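Local coordinates for protein purine nucleoside phosphorylase (Anopheles gambiae, PDB 2P4S) that catalyses the phosphorolysis of inosine, guanosine and their 2'-deoxy forms to free purine base and pentose 1-phosphate in purine salvage, working as a homotrimer, at residues Arg169-Leu178 with Gly303-Ile311. Sequence-based numbering, arbitrary orientation.
Sequences RFHHYEGYPL and GMSTVHEII. With DIH (7-[[(3R,4R)-3-(hydroxymethyl)-4-oxidanyl-pyrrolidin-1-ium-1-yl]methyl]-3,5-dihydropyrrolo[3,2-d]pyrimidin-4-one), chain F; PO4 (phosphate ion), chain D.
Bends at chi2 (140°) and chi3 (65°) fold the Arg-169 chain toward Glu-309, whose own chain runs extended beyond CG from the first turn of helix 307-315 to meet it. The two flat groups lie nearly coplanar, their planes 7° apart. The guanidinium grips the carboxylate side-on: Arg-169 NE bonds Glu-309 OE2 at 2.8 Å and Arg-169 NH2 bonds Glu-309 OE1 at 3.0 Å, each oxygen offering its syn lone pair. Ser-305 OG sits over one guanidinium face, 3.4 Å from Arg-169 CZ, and donates to phosphate O3 at 2.7 Å. Arg-169 NH1 also reaches the phosphate, though the oxygen it meets is less surely placed; Ser-118 N and Ala-201 N hold the ion as well. Beside this site Tyr-173 OH donates to O3' of the inhibitor DIH at 2.7 Å, while Met-304 SD makes an oblique Met-aromatic contact with the tyrosine ring, 3.7 Å from Tyr-173 CE2, and packs against DIH C2'. Phe-244 of the second subunit meets the same ring edge-to-face. Farther from the ligands, Leu-178 CD2 lies over the His-308 ring face in a CH-pi contact, 3.7 Å from the centroid. Waters bridge the two segments: one links His-172 N to Met-304 O, another joins Phe-170 O, His-308 NE2 and Glu-309 OE2. Glu-309 thus acts as a second-shell residue: its two-point grip, with Thr-199 O on NH2, holds the guanidinium's rotation and probably balances part of its charge, consistent with NH1 facing the phosphate.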
# COMPACT_ATOMS: atom_id res chain seq x y z
N ARG A 169 -0.15 -14.22 18.93
CA ARG A 169 -0.33 -14.30 17.48
C ARG A 169 0.93 -13.87 16.71
O ARG A 169 1.99 -13.63 17.33
CB ARG A 169 -1.58 -13.50 17.02
CG ARG A 169 -1.47 -11.98 17.23
CD ARG A 169 -2.06 -11.14 16.08
NE ARG A 169 -3.50 -11.26 15.90
CZ ARG A 169 -4.41 -10.81 16.77
NH1 ARG A 169 -4.03 -10.17 17.88
NH2 ARG A 169 -5.71 -10.99 16.51
N PHE A 170 0.79 -13.79 15.38
CA PHE A 170 1.85 -13.48 14.39
C PHE A 170 1.50 -12.18 13.66
O PHE A 170 0.34 -11.99 13.25
CB PHE A 170 1.97 -14.61 13.33
CG PHE A 170 1.96 -15.98 13.94
CD1 PHE A 170 2.84 -16.29 15.00
CD2 PHE A 170 1.04 -16.95 13.53
CE1 PHE A 170 2.81 -17.56 15.59
CE2 PHE A 170 1.04 -18.23 14.14
CZ PHE A 170 1.91 -18.52 15.15
N HIS A 171 2.51 -11.34 13.47
CA HIS A 171 2.29 -10.01 12.89
C HIS A 171 3.18 -9.85 11.70
O HIS A 171 4.28 -10.40 11.66
CB HIS A 171 2.63 -8.92 13.89
CG HIS A 171 2.10 -9.16 15.28
ND1 HIS A 171 0.96 -8.54 15.76
CD2 HIS A 171 2.59 -9.89 16.31
CE1 HIS A 171 0.75 -8.90 17.01
NE2 HIS A 171 1.73 -9.72 17.38
N HIS A 172 2.69 -9.07 10.75
CA HIS A 172 3.38 -8.79 9.50
C HIS A 172 4.75 -8.11 9.70
O HIS A 172 5.69 -8.41 8.97
CB HIS A 172 2.46 -7.96 8.61
CG HIS A 172 2.88 -7.90 7.17
ND1 HIS A 172 3.20 -9.03 6.43
CD2 HIS A 172 2.97 -6.86 6.32
CE1 HIS A 172 3.49 -8.67 5.19
NE2 HIS A 172 3.34 -7.36 5.09
N TYR A 173 4.84 -7.21 10.67
CA TYR A 173 6.12 -6.54 11.04
C TYR A 173 7.21 -7.51 11.58
O TYR A 173 8.41 -7.13 11.70
CB TYR A 173 5.89 -5.37 12.02
CG TYR A 173 5.32 -5.79 13.36
CD1 TYR A 173 6.09 -6.51 14.31
CD2 TYR A 173 4.01 -5.42 13.73
CE1 TYR A 173 5.56 -6.91 15.55
CE2 TYR A 173 3.48 -5.82 14.95
CZ TYR A 173 4.27 -6.56 15.87
OH TYR A 173 3.72 -6.96 17.09
N GLU A 174 6.81 -8.74 11.91
CA GLU A 174 7.78 -9.79 12.27
C GLU A 174 8.44 -10.34 11.02
O GLU A 174 9.39 -11.05 11.10
CB GLU A 174 7.14 -10.91 13.10
CG GLU A 174 6.65 -10.47 14.51
CD GLU A 174 5.87 -11.58 15.29
OE1 GLU A 174 6.51 -12.44 15.92
OE2 GLU A 174 4.61 -11.59 15.29
N GLY A 175 7.94 -10.00 9.84
CA GLY A 175 8.50 -10.58 8.64
C GLY A 175 7.65 -11.69 8.06
O GLY A 175 8.01 -12.22 7.03
N TYR A 176 6.52 -12.02 8.69
CA TYR A 176 5.57 -13.03 8.15
C TYR A 176 4.63 -12.43 7.12
O TYR A 176 3.97 -11.42 7.40
CB TYR A 176 4.73 -13.67 9.26
CG TYR A 176 5.53 -14.28 10.40
CD1 TYR A 176 6.63 -15.14 10.15
CD2 TYR A 176 5.21 -13.97 11.73
CE1 TYR A 176 7.37 -15.70 11.23
CE2 TYR A 176 5.91 -14.52 12.78
CZ TYR A 176 6.98 -15.39 12.53
OH TYR A 176 7.67 -15.91 13.61
N PRO A 177 4.56 -13.05 5.92
CA PRO A 177 3.52 -12.67 4.92
C PRO A 177 2.12 -12.79 5.56
O PRO A 177 1.96 -13.56 6.50
CB PRO A 177 3.69 -13.71 3.79
CG PRO A 177 5.16 -14.28 3.99
CD PRO A 177 5.48 -14.12 5.46
N LEU A 178 1.14 -12.04 5.08
CA LEU A 178 -0.22 -12.11 5.66
C LEU A 178 -0.84 -13.53 5.67
O LEU A 178 -1.46 -13.93 6.66
CB LEU A 178 -1.17 -11.04 5.02
CG LEU A 178 -0.68 -9.59 5.18
CD1 LEU A 178 -1.70 -8.64 4.57
CD2 LEU A 178 -0.46 -9.27 6.66
N GLY A 303 -4.49 -0.47 14.69
CA GLY A 303 -3.75 -1.61 15.16
C GLY A 303 -2.82 -2.14 14.10
O GLY A 303 -2.56 -1.45 13.13
N MET A 304 -2.33 -3.38 14.30
CA MET A 304 -1.39 -4.03 13.36
C MET A 304 -1.67 -5.51 13.11
O MET A 304 -0.74 -6.26 12.84
CB MET A 304 0.05 -3.89 13.89
CG MET A 304 0.48 -2.44 14.15
SD MET A 304 2.13 -2.40 14.80
CE MET A 304 2.41 -0.65 15.13
N SER A 305 -2.93 -5.97 13.19
CA SER A 305 -3.20 -7.41 13.06
C SER A 305 -4.63 -7.64 12.60
O SER A 305 -5.28 -6.69 12.11
CB SER A 305 -2.94 -8.10 14.39
OG SER A 305 -3.99 -7.80 15.29
N THR A 306 -5.14 -8.88 12.72
CA THR A 306 -6.62 -9.12 12.72
C THR A 306 -7.33 -9.11 11.38
O THR A 306 -8.05 -10.06 11.05
CB THR A 306 -7.34 -8.12 13.69
OG1 THR A 306 -6.83 -8.36 15.00
CG2 THR A 306 -8.88 -8.29 13.72
N VAL A 307 -7.12 -8.05 10.60
CA VAL A 307 -7.92 -7.81 9.36
C VAL A 307 -7.82 -9.04 8.41
O VAL A 307 -8.83 -9.54 7.93
CB VAL A 307 -7.53 -6.43 8.65
CG1 VAL A 307 -7.99 -6.39 7.17
CG2 VAL A 307 -8.12 -5.28 9.38
N HIS A 308 -6.59 -9.51 8.18
CA HIS A 308 -6.26 -10.64 7.30
C HIS A 308 -6.67 -11.98 7.89
O HIS A 308 -7.00 -12.89 7.15
CB HIS A 308 -4.74 -10.64 6.93
CG HIS A 308 -3.84 -10.36 8.10
ND1 HIS A 308 -3.57 -9.08 8.54
CD2 HIS A 308 -3.20 -11.20 8.95
CE1 HIS A 308 -2.80 -9.14 9.61
NE2 HIS A 308 -2.59 -10.42 9.90
N GLU A 309 -6.64 -12.10 9.21
CA GLU A 309 -7.26 -13.25 9.88
C GLU A 309 -8.79 -13.34 9.63
O GLU A 309 -9.35 -14.42 9.33
CB GLU A 309 -6.98 -13.16 11.40
CG GLU A 309 -5.50 -13.27 11.78
CD GLU A 309 -5.16 -12.56 13.09
OE1 GLU A 309 -6.08 -12.08 13.78
OE2 GLU A 309 -3.96 -12.49 13.45
N ILE A 310 -9.48 -12.22 9.84
CA ILE A 310 -10.89 -12.08 9.51
C ILE A 310 -11.21 -12.37 8.05
O ILE A 310 -12.16 -13.05 7.76
CB ILE A 310 -11.43 -10.66 9.94
CG1 ILE A 310 -11.31 -10.51 11.48
CG2 ILE A 310 -12.88 -10.47 9.47
CD1 ILE A 310 -12.41 -11.28 12.32
N ILE A 311 -10.41 -11.87 7.11
CA ILE A 311 -10.66 -12.11 5.69
C ILE A 311 -10.52 -13.61 5.34
O ILE A 311 -11.31 -14.18 4.57
CB ILE A 311 -9.68 -11.25 4.85
CG1 ILE A 311 -10.11 -9.78 4.88
CG2 ILE A 311 -9.58 -11.71 3.41
CD1 ILE A 311 -9.17 -8.86 4.08
O5' DIH F . 2.65 -2.43 21.35
C5' DIH F . 2.80 -2.76 19.95
C4' DIH F . 1.86 -3.91 19.68
C6' DIH F . 0.41 -3.58 20.13
C3' DIH F . 1.81 -4.21 18.20
O3' DIH F . 1.62 -5.62 18.04
C2' DIH F . 0.54 -3.52 17.74
N1' DIH F . -0.39 -3.75 18.89
C10 DIH F . -1.62 -2.96 18.73
C9 DIH F . -1.58 -1.48 19.07
C8 DIH F . -1.83 -0.93 20.35
N7 DIH F . -1.74 0.43 20.26
C5 DIH F . -1.44 0.78 18.98
C6 DIH F . -1.28 2.07 18.27
O6 DIH F . -1.37 3.22 18.88
N1 DIH F . -1.02 1.98 16.95
C2 DIH F . -0.91 0.79 16.27
N3 DIH F . -1.08 -0.39 16.88
C4 DIH F . -1.35 -0.40 18.23
P PO4 D . -2.05 -7.17 18.66
O1 PO4 D . -2.99 -7.08 19.82
O2 PO4 D . -1.67 -8.63 18.47
O3 PO4 D . -2.65 -6.70 17.38
O4 PO4 D . -0.86 -6.31 18.97
O HOH W 1 -1.89 -14.55 13.79
O HOH W 2 -1.82 -10.85 12.30
O HOH W 3 -0.26 -8.44 11.32
O HOH W 4 2.03 -5.66 11.11